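Local coordinates for threonine synthase (Brucella melitensis bv. 1, PDB 4F4F), which probably catalyses the pyridoxal-phosphate-dependent conversion of O-phospho-L-homoserine and water to L-threonine and phosphate, the last step of threonine biosynthesis, at residues N288-R293 and M313-S318; M127-L132 and R160-I165; Q179-S184 and C439-R444. All blocks are in the same frame, centred on the assembly; numbering follows the deposited sequence.

Contact 1 (N288-R293 and M313-S318)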
loop_
_atom_site.group_PDB
_atom_site.type_symbol
_atom_site.label_atom_id
_atom_site.label_comp_id
_atom_site.label_asym_id
_atom_site.label_seq_id
_atom_site.Cartn_x
_atom_site.Cartn_y
_atom_site.Cartn_z
ATOM N N ASN A 288 6.855 -16.618 1.138
ATOM C CA ASN A 288 5.548 -16.589 1.795
ATOM C C ASN A 288 4.488 -16.481 0.704
ATOM O O ASN A 288 4.080 -15.395 0.294
ATOM C CB ASN A 288 5.491 -15.419 2.761
ATOM C CG ASN A 288 6.539 -15.538 3.838
ATOM O OD1 ASN A 288 6.350 -16.266 4.798
ATOM N ND2 ASN A 288 7.656 -14.838 3.677
ATOM N N ASP A 289 4.066 -17.637 0.227
ATOM C CA ASP A 289 3.414 -17.739 -1.059
ATOM C C ASP A 289 1.953 -18.181 -0.947
ATOM O O ASP A 289 1.413 -18.770 -1.895
ATOM C CB ASP A 289 4.228 -18.699 -1.933
ATOM C CG ASP A 289 4.202 -20.139 -1.441
ATOM O OD1 ASP A 289 3.846 -20.452 -0.272
ATOM O OD2 ASP A 289 4.568 -20.985 -2.274
ATOM N N ILE A 290 1.306 -17.840 0.170
ATOM C CA ILE A 290 -0.113 -18.160 0.365
ATOM C C ILE A 290 -0.945 -17.820 -0.861
ATOM O O ILE A 290 -1.751 -18.628 -1.303
ATOM C CB ILE A 290 -0.710 -17.509 1.652
ATOM C CG1 ILE A 290 -2.068 -18.159 1.972
ATOM C CG2 ILE A 290 -0.806 -15.973 1.568
ATOM C CD1 ILE A 290 -2.576 -17.753 3.330
ATOM N N LEU A 291 -0.678 -16.665 -1.462
ATOM C CA LEU A 291 -1.477 -16.220 -2.617
ATOM C C LEU A 291 -1.193 -17.079 -3.848
ATOM O O LEU A 291 -2.111 -17.427 -4.595
ATOM C CB LEU A 291 -1.252 -14.750 -2.907
ATOM C CG LEU A 291 -1.723 -13.754 -1.818
ATOM C CD1 LEU A 291 -1.222 -12.340 -2.116
ATOM C CD2 LEU A 291 -3.240 -13.738 -1.694
ATOM N N SER A 292 0.064 -17.409 -4.079
ATOM C CA SER A 292 0.407 -18.313 -5.165
ATOM C C SER A 292 -0.238 -19.699 -4.942
ATOM O O SER A 292 -0.879 -20.246 -5.833
ATOM C CB SER A 292 1.942 -18.421 -5.281
ATOM O OG SER A 292 2.289 -19.257 -6.372
ATOM N N ARG A 293 -0.106 -20.255 -3.737
ATOM C CA ARG A 293 -0.736 -21.530 -3.431
ATOM C C ARG A 293 -2.251 -21.463 -3.592
ATOM O O ARG A 293 -2.884 -22.442 -4.016
ATOM C CB ARG A 293 -0.397 -22.004 -2.030
ATOM C CG ARG A 293 1.084 -22.349 -1.873
ATOM C CD ARG A 293 1.408 -22.837 -0.469
ATOM N NE ARG A 293 1.529 -21.789 0.570
ATOM C CZ ARG A 293 0.651 -21.568 1.550
ATOM N NH1 ARG A 293 -0.492 -22.251 1.601
ATOM N NH2 ARG A 293 0.898 -20.638 2.463
ATOM N N MET A 313 6.946 -8.042 2.029
ATOM C CA MET A 313 6.061 -9.058 1.499
ATOM C C MET A 313 6.073 -10.330 2.359
ATOM O O MET A 313 5.517 -11.355 1.978
ATOM C CB MET A 313 6.443 -9.350 0.040
ATOM C CG MET A 313 6.167 -8.185 -0.894
ATOM S SD MET A 313 7.125 -8.287 -2.429
ATOM C CE MET A 313 6.717 -9.936 -3.011
ATOM N N ASP A 314 6.683 -10.251 3.534
ATOM C CA ASP A 314 6.733 -11.395 4.436
ATOM C C ASP A 314 5.410 -11.473 5.194
ATOM O O ASP A 314 5.314 -11.051 6.348
ATOM C CB ASP A 314 7.937 -11.290 5.375
ATOM C CG ASP A 314 9.278 -11.640 4.680
ATOM O OD1 ASP A 314 9.289 -12.098 3.518
ATOM O OD2 ASP A 314 10.341 -11.467 5.320
ATOM N N ILE A 315 4.383 -11.989 4.509
ATOM C CA ILE A 315 3.020 -12.055 5.057
ATOM C C ILE A 315 2.608 -13.476 5.357
ATOM O O ILE A 315 2.931 -14.398 4.587
ATOM C CB ILE A 315 1.948 -11.472 4.095
ATOM C CG1 ILE A 315 2.029 -12.118 2.681
ATOM C CG2 ILE A 315 2.080 -9.960 4.026
ATOM C CD1 ILE A 315 0.717 -12.111 1.884
ATOM N N GLN A 316 1.871 -13.648 6.454
ATOM C CA GLN A 316 1.202 -14.924 6.749
ATOM C C GLN A 316 -0.160 -14.981 6.028
ATOM O O GLN A 316 -0.520 -15.986 5.420
ATOM C CB GLN A 316 1.019 -15.098 8.259
ATOM C CG GLN A 316 0.493 -16.475 8.608
ATOM C CD GLN A 316 0.750 -16.855 10.057
ATOM O OE1 GLN A 316 0.220 -16.239 10.981
ATOM N NE2 GLN A 316 1.564 -17.874 10.255
ATOM N N ILE A 317 -0.889 -13.871 6.104
ATOM C CA ILE A 317 -2.164 -13.686 5.400
ATOM C C ILE A 317 -2.149 -12.340 4.662
ATOM O O ILE A 317 -1.358 -11.462 4.954
ATOM C CB ILE A 317 -3.385 -13.728 6.350
ATOM C CG1 ILE A 317 -3.299 -12.637 7.429
ATOM C CG2 ILE A 317 -3.560 -15.112 6.980
ATOM C CD1 ILE A 317 -4.527 -12.574 8.349
ATOM N N SER A 318 -3.019 -12.196 3.680
ATOM C CA SER A 318 -3.013 -11.012 2.854
ATOM C C SER A 318 -4.263 -10.166 3.185
ATOM O O SER A 318 -5.377 -10.536 2.816
ATOM C CB SER A 318 -2.988 -11.435 1.400
ATOM O OG SER A 318 -2.833 -10.339 0.553
HETATM O O HOH W 1 5.151 -12.912 -0.356
HETATM O O HOH W 2 2.349 -16.744 2.810
#
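Asn-288 lays its CB 3.3 Å from Ile-315 O, while its amide turns toward Asp-314, with ND2 3.2 Å from OD1 of that residue and the amide and carboxylate planes 59° apart. Two residues on, Ile-290 meets the same loop with both branches. Its CG1 arm is extended, anti to the backbone N (chi1 -166°), and brings CD1 to 3.4 Å from Gln-316 O; CG2 lies 4.2 Å from Ile-315 CD1, the two isoleucines crossing at about a right angle. Leu-291 completes the apolar surface, both its methyls packing on Ser-318, with CD1 3.7 Å from OG.

Two waters join the backbones. One accepts from Ile-290 N and donates to Ile-315 O, 3.0 Å from each. The other lies 2.8 Å from both Asn-288 O and Met-313 O, though it cannot serve every acceptor around it at once.

Residues further out set the polar ends. Ala-306 N binds Asn-288 OD1, Thr-308 OG1 binds Asp-314 OD1, and Ser-318 OG is bonded to the carbonyl O of Gly-260, a residue of the cofactor site. Within the helix start, Arg-293 NE makes a salt bridge to Asp-289 OD1, approaching from above the carboxylate plane.

Asp-314 is the centre of an inverse gamma turn just after Met-313, whose side chain touches the pyridoxal phosphate. The loop that carries this cofactor-pocket residue is thus joined to the start of helix 290-297 by methyl packing and bridging water, with its side-chain polar groups held by an earlier part of the same connection and by the Gly-260 loop.

Contact 2 (M127-L132 and R160-I165)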
loop_
_atom_site.group_PDB
_atom_site.type_symbol
_atom_site.label_atom_id
_atom_site.label_comp_id
_atom_site.label_asym_id
_atom_site.label_seq_id
_atom_site.Cartn_x
_atom_site.Cartn_y
_atom_site.Cartn_z
ATOM N N MET A 127 -6.356 14.105 2.700
ATOM C CA MET A 127 -7.796 13.895 2.642
ATOM C C MET A 127 -8.343 13.819 4.061
ATOM O O MET A 127 -9.363 14.418 4.374
ATOM C CB MET A 127 -8.144 12.605 1.870
ATOM C CG MET A 127 -7.800 12.700 0.396
ATOM S SD MET A 127 -8.514 11.398 -0.585
ATOM C CE MET A 127 -7.752 9.903 0.081
ATOM N N MET A 128 -7.650 13.062 4.923
ATOM C CA MET A 128 -8.073 12.912 6.300
ATOM C C MET A 128 -8.032 14.263 7.019
ATOM O O MET A 128 -8.939 14.578 7.769
ATOM C CB MET A 128 -7.222 11.888 7.035
ATOM C CG MET A 128 -7.698 11.635 8.464
ATOM S SD MET A 128 -6.734 10.373 9.354
ATOM C CE MET A 128 -6.772 8.996 8.209
ATOM N N ASP A 129 -6.996 15.061 6.778
ATOM C CA ASP A 129 -6.882 16.389 7.422
ATOM C C ASP A 129 -8.092 17.275 7.064
ATOM O O ASP A 129 -8.639 17.990 7.903
ATOM C CB ASP A 129 -5.588 17.044 6.959
ATOM C CG ASP A 129 -4.912 17.869 8.024
ATOM O OD1 ASP A 129 -4.860 17.458 9.198
ATOM O OD2 ASP A 129 -4.335 18.896 7.651
ATOM N N TYR A 130 -8.524 17.161 5.816
ATOM C CA TYR A 130 -9.632 17.930 5.294
ATOM C C TYR A 130 -10.948 17.452 5.919
ATOM O O TYR A 130 -11.756 18.273 6.376
ATOM C CB TYR A 130 -9.699 17.874 3.752
ATOM C CG TYR A 130 -10.890 18.617 3.236
ATOM C CD1 TYR A 130 -12.102 17.960 3.067
ATOM C CD2 TYR A 130 -10.836 19.990 2.985
ATOM C CE1 TYR A 130 -13.222 18.640 2.618
ATOM C CE2 TYR A 130 -11.959 20.682 2.545
ATOM C CZ TYR A 130 -13.147 19.991 2.372
ATOM O OH TYR A 130 -14.307 20.632 1.956
ATOM N N VAL A 131 -11.165 16.136 5.939
ATOM C CA VAL A 131 -12.395 15.591 6.525
ATOM C C VAL A 131 -12.532 15.935 8.018
ATOM O O VAL A 131 -13.623 16.322 8.485
ATOM C CB VAL A 131 -12.487 14.066 6.300
ATOM C CG1 VAL A 131 -13.586 13.472 7.163
ATOM C CG2 VAL A 131 -12.638 13.769 4.809
ATOM N N LEU A 132 -11.439 15.779 8.773
ATOM C CA LEU A 132 -11.402 16.139 10.186
ATOM C C LEU A 132 -11.732 17.630 10.391
ATOM O O LEU A 132 -12.577 17.955 11.203
ATOM C CB LEU A 132 -10.024 15.810 10.796
ATOM C CG LEU A 132 -9.648 14.320 10.924
ATOM C CD1 LEU A 132 -8.167 14.170 11.300
ATOM C CD2 LEU A 132 -10.525 13.605 11.967
ATOM N N ARG A 160 0.625 17.904 9.128
ATOM C CA ARG A 160 -0.796 18.076 8.921
ATOM C C ARG A 160 -1.344 18.901 10.117
ATOM O O ARG A 160 -0.735 18.929 11.212
ATOM C CB ARG A 160 -1.534 16.732 8.742
ATOM C CG ARG A 160 -1.017 15.823 7.617
ATOM C CD ARG A 160 -1.403 16.251 6.211
ATOM N NE ARG A 160 -0.749 17.494 5.789
ATOM C CZ ARG A 160 0.482 17.584 5.289
ATOM N NH1 ARG A 160 0.942 18.776 4.936
ATOM N NH2 ARG A 160 1.268 16.500 5.113
ATOM N N ASP A 161 -2.462 19.579 9.906
ATOM C CA ASP A 161 -3.010 20.464 10.912
ATOM C C ASP A 161 -3.805 19.720 12.008
ATOM O O ASP A 161 -3.750 20.106 13.169
ATOM C CB ASP A 161 -3.894 21.536 10.255
ATOM C CG ASP A 161 -3.141 22.377 9.191
ATOM O OD1 ASP A 161 -1.901 22.569 9.297
ATOM O OD2 ASP A 161 -3.809 22.871 8.249
ATOM N N ASN A 162 -4.525 18.664 11.641
ATOM C CA ASN A 162 -5.554 18.083 12.517
ATOM C C ASN A 162 -5.209 16.709 13.124
ATOM O O ASN A 162 -6.070 16.081 13.754
ATOM C CB ASN A 162 -6.891 18.032 11.772
ATOM C CG ASN A 162 -7.349 19.421 11.346
ATOM O OD1 ASN A 162 -7.655 19.683 10.180
ATOM N ND2 ASN A 162 -7.336 20.319 12.272
ATOM N N THR A 163 -3.949 16.301 12.956
ATOM C CA THR A 163 -3.460 14.998 13.422
ATOM C C THR A 163 -2.125 15.137 14.149
ATOM O O THR A 163 -1.394 16.123 13.952
ATOM C CB THR A 163 -3.302 13.981 12.271
ATOM O OG1 THR A 163 -2.416 14.508 11.273
ATOM C CG2 THR A 163 -4.659 13.648 11.662
ATOM N N ASP A 164 -1.899 14.203 15.077
ATOM C CA ASP A 164 -0.602 13.961 15.722
ATOM C C ASP A 164 -0.374 12.461 15.489
ATOM O O ASP A 164 -1.319 11.645 15.597
ATOM C CB ASP A 164 -0.646 14.287 17.218
ATOM C CG ASP A 164 -0.918 15.768 17.477
ATOM O OD1 ASP A 164 -0.029 16.584 17.208
ATOM O OD2 ASP A 164 -2.039 16.130 17.906
ATOM N N ILE A 165 0.848 12.109 15.143
ATOM C CA ILE A 165 1.168 10.741 14.822
ATOM C C ILE A 165 2.228 10.172 15.757
ATOM O O ILE A 165 3.230 10.844 16.072
ATOM C CB ILE A 165 1.551 10.604 13.329
ATOM C CG1 ILE A 165 1.804 9.126 12.958
ATOM C CG2 ILE A 165 2.744 11.486 13.042
ATOM C CD1 ILE A 165 1.720 8.744 11.489
HETATM O O HOH W 3 -4.032 14.599 8.825
HETATM O O HOH W 4 -3.296 19.070 5.008
#
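Asp-129 reaches from helix 117-134 into the turn ahead of strand 163-170 and takes two consecutive backbone amides, one on each carboxylate oxygen. Asn-162 N donates to OD1 at 2.7 Å, on the syn side and 20° out of the carboxylate plane. Asp-161 N donates to OD2 at 3.0 Å, using the syn lone pair, with an N-H...O angle of 160°. Chi1 of Asp-129 is -144°, well away from a staggered value, a twist that fits a carboxylate turned to face both amides.

Water supplies the other donors around the carboxylate. A molecule donating to Asp-129 OD1 accepts from Thr-163 OG1, 2.9 Å away, and another donates to OD2 at 2.8 Å, with a weak bond from Arg-160 NE behind it. Each carboxylate oxygen therefore has one amide and one water as donors.

The charges nearby are mixed. Arg-160 NE stays 4.3 Å from Asp-129 OD2, too far for a salt bridge; the arginine chain bends at chi2 and chi3, and its NH2 is bonded to Ala-156 O. Asp-161 OD2 is 4.1 Å from the same oxygen, a like charge that the two amides would be expected to offset, favouring the ionised form of Asp-129.

Apolar contact is confined to one end. Leu-132 sets CD1 3.6 Å from Thr-163 CG2, the leucine branch lying roughly perpendicular to the threonine side chain, and its CB faces that of Asn-162.

Strands 139-144 and 163-170 are parallel neighbours in the five-stranded sheet, linked by helix 148-157 in a beta-alpha-beta crossover. The contact joins helix 117-134 to the foot of the second strand, with Phe-157 touching both Met-128 and Thr-163, while helices 20-26 and 74-86 cover other faces of helix 117-134.

Contact 3 (Q179-S184 and C439-R444); sequences QRQMTS and CDLMQR
The last turn of helix 176-183 lies against a 3-10 turn at 441-443, with CA atoms 7.1 Å apart at Arg-180 and Leu-441 and 6.0 Å apart at Ser-184 and Arg-444. Arg-180 makes the largest single contribution, its guanidinium set among the carbonyls of the 3-10 turn and of Arg-444 just after it. NH1 donates to Arg-444 O at 3.1 Å, nearly in the guanidinium plane, whereas Met-442 O sits 3.2 Å above the centre of one face. A bend at chi3 (114°) swings the group over that carbonyl. The aliphatic part is clasped too: Met-442 CE comes within 3.5 Å of Arg-180 CD, and Leu-441 CD1 packs on CB.

Ser-184 leaves the helix with its OG folded back to donate to Arg-180 O, and its CB rests 3.7 Å from Arg-444 CB. The extended Arg-444 grips Asp-440 side-on, NE and NH2 each taking one carboxylate oxygen.

Glu-446 forms a salt bridge with Arg-180 NH2 and also accepts from Gln-179 and Thr-183. Helix 176-183, packed on strand 163-170 through Met-182 and Phe-169, is thereby fastened to the segment leading into edge strand 449-452 of the same sheet.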
loop_
_atom_site.group_PDB
_atom_site.type_symbol
_atom_site.label_atom_id
_atom_site.label_comp_id
_atom_site.label_asym_id
_atom_site.label_seq_id
_atom_site.Cartn_x
_atom_site.Cartn_y
_atom_site.Cartn_z
ATOM N N GLN A 179 15.170 4.030 10.218
ATOM C CA GLN A 179 15.003 4.759 11.473
ATOM C C GLN A 179 15.119 6.288 11.299
ATOM O O GLN A 179 14.324 7.068 11.873
ATOM C CB GLN A 179 15.967 4.274 12.567
ATOM C CG GLN A 179 15.662 4.914 13.917
ATOM C CD GLN A 179 16.542 4.400 15.037
ATOM O OE1 GLN A 179 16.303 3.321 15.567
ATOM N NE2 GLN A 179 17.558 5.170 15.404
ATOM N N ARG A 180 16.096 6.711 10.513
ATOM C CA ARG A 180 16.313 8.131 10.296
ATOM C C ARG A 180 15.109 8.781 9.627
ATOM O O ARG A 180 14.754 9.891 9.970
ATOM C CB ARG A 180 17.571 8.362 9.488
ATOM C CG ARG A 180 18.820 8.014 10.266
ATOM C CD ARG A 180 20.058 8.603 9.633
ATOM N NE ARG A 180 20.659 9.622 10.493
ATOM C CZ ARG A 180 21.525 9.372 11.478
ATOM N NH1 ARG A 180 22.003 10.372 12.215
ATOM N NH2 ARG A 180 21.924 8.130 11.750
ATOM N N GLN A 181 14.459 8.077 8.701
ATOM C CA GLN A 181 13.256 8.619 8.074
ATOM C C GLN A 181 12.107 8.812 9.063
ATOM O O GLN A 181 11.277 9.710 8.895
ATOM C CB GLN A 181 12.839 7.767 6.859
ATOM C CG GLN A 181 13.861 7.907 5.724
ATOM C CD GLN A 181 13.275 7.906 4.319
ATOM O OE1 GLN A 181 12.993 6.832 3.772
ATOM N NE2 GLN A 181 13.182 9.109 3.684
ATOM N N MET A 182 12.043 7.991 10.105
ATOM C CA MET A 182 11.010 8.191 11.110
ATOM C C MET A 182 11.343 9.308 12.085
ATOM O O MET A 182 10.442 10.012 12.585
ATOM C CB MET A 182 10.768 6.895 11.907
ATOM C CG MET A 182 10.067 5.820 11.104
ATOM S SD MET A 182 9.518 4.535 12.245
ATOM C CE MET A 182 11.056 3.635 12.394
ATOM N N THR A 183 12.634 9.482 12.376
ATOM C CA THR A 183 13.027 10.259 13.549
ATOM C C THR A 183 13.643 11.614 13.226
ATOM O O THR A 183 13.888 12.379 14.126
ATOM C CB THR A 183 14.034 9.460 14.386
ATOM O OG1 THR A 183 15.282 9.386 13.673
ATOM C CG2 THR A 183 13.476 8.046 14.694
ATOM N N SER A 184 13.901 11.912 11.950
ATOM C CA SER A 184 14.538 13.176 11.563
ATOM C C SER A 184 13.664 14.064 10.667
ATOM O O SER A 184 14.178 14.908 9.932
ATOM C CB SER A 184 15.867 12.906 10.864
ATOM O OG SER A 184 15.669 12.430 9.535
ATOM N N CYS A 439 20.864 12.754 0.012
ATOM C CA CYS A 439 22.232 12.324 0.219
ATOM C C CYS A 439 22.748 12.697 1.611
ATOM O O CYS A 439 23.756 12.160 2.048
ATOM C CB CYS A 439 23.147 12.901 -0.852
ATOM S SG CYS A 439 23.536 14.650 -0.601
ATOM N N ASP A 440 22.051 13.595 2.311
ATOM C CA ASP A 440 22.450 14.029 3.661
ATOM C C ASP A 440 21.746 13.257 4.792
ATOM O O ASP A 440 21.971 13.531 5.973
ATOM C CB ASP A 440 22.171 15.534 3.828
ATOM C CG ASP A 440 20.686 15.842 3.938
ATOM O OD1 ASP A 440 19.924 15.440 3.031
ATOM O OD2 ASP A 440 20.263 16.460 4.940
ATOM N N LEU A 441 20.905 12.294 4.433
ATOM C CA LEU A 441 20.009 11.636 5.391
ATOM C C LEU A 441 20.712 11.142 6.644
ATOM O O LEU A 441 20.202 11.304 7.754
ATOM C CB LEU A 441 19.325 10.445 4.733
ATOM C CG LEU A 441 18.415 9.552 5.586
ATOM C CD1 LEU A 441 17.255 10.302 6.228
ATOM C CD2 LEU A 441 17.914 8.429 4.704
ATOM N N MET A 442 21.874 10.534 6.453
ATOM C CA MET A 442 22.612 9.936 7.556
ATOM C C MET A 442 23.250 10.973 8.498
ATOM O O MET A 442 23.864 10.592 9.489
ATOM C CB MET A 442 23.658 8.944 7.016
ATOM C CG MET A 442 23.086 7.826 6.142
ATOM S SD MET A 442 21.602 6.988 6.784
ATOM C CE MET A 442 22.274 6.258 8.287
ATOM N N GLN A 443 23.107 12.268 8.190
ATOM C CA GLN A 443 23.622 13.355 9.052
ATOM C C GLN A 443 22.513 14.127 9.749
ATOM O O GLN A 443 22.787 15.008 10.551
ATOM C CB GLN A 443 24.461 14.362 8.245
ATOM C CG GLN A 443 25.891 13.934 8.021
ATOM C CD GLN A 443 26.003 12.859 6.962
ATOM O OE1 GLN A 443 25.684 13.087 5.785
ATOM N NE2 GLN A 443 26.455 11.673 7.374
ATOM N N ARG A 444 21.267 13.811 9.444
ATOM C CA ARG A 444 20.144 14.528 10.034
ATOM C C ARG A 444 20.024 14.104 11.519
ATOM O O ARG A 444 20.346 12.956 11.861
ATOM C CB ARG A 444 18.876 14.219 9.244
ATOM C CG ARG A 444 19.018 14.491 7.753
ATOM C CD ARG A 444 17.731 14.269 6.959
ATOM N NE ARG A 444 17.910 14.669 5.561
ATOM C CZ ARG A 444 16.963 14.632 4.615
ATOM N NH1 ARG A 444 15.766 14.191 4.891
ATOM N NH2 ARG A 444 17.235 15.029 3.378
HETATM O O HOH W 5 14.728 13.317 7.033
#

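Overall arrangement
From the N terminus, contact 2 closes first: helix 117-134 is joined to the start of strand 163-170, spanning strand 139-144 and helix 148-157. The chain runs on through that strand into helix 176-183, where contact 3 opens, to be completed only some 255 residues later by residues 439-444. Contact 1 opens and closes within that long excursion, where the chain finishes helix 290-297, passes strand 299-301 and returns 313-318 to the start of that helix, with Met-313 at the cofactor. Contacts 2 and 3 serve the five-stranded parallel sheet and come within about 8 Å at their nearest atoms. Contact 1 lies across the chain's centre from contact 2, their centres 33 Å apart.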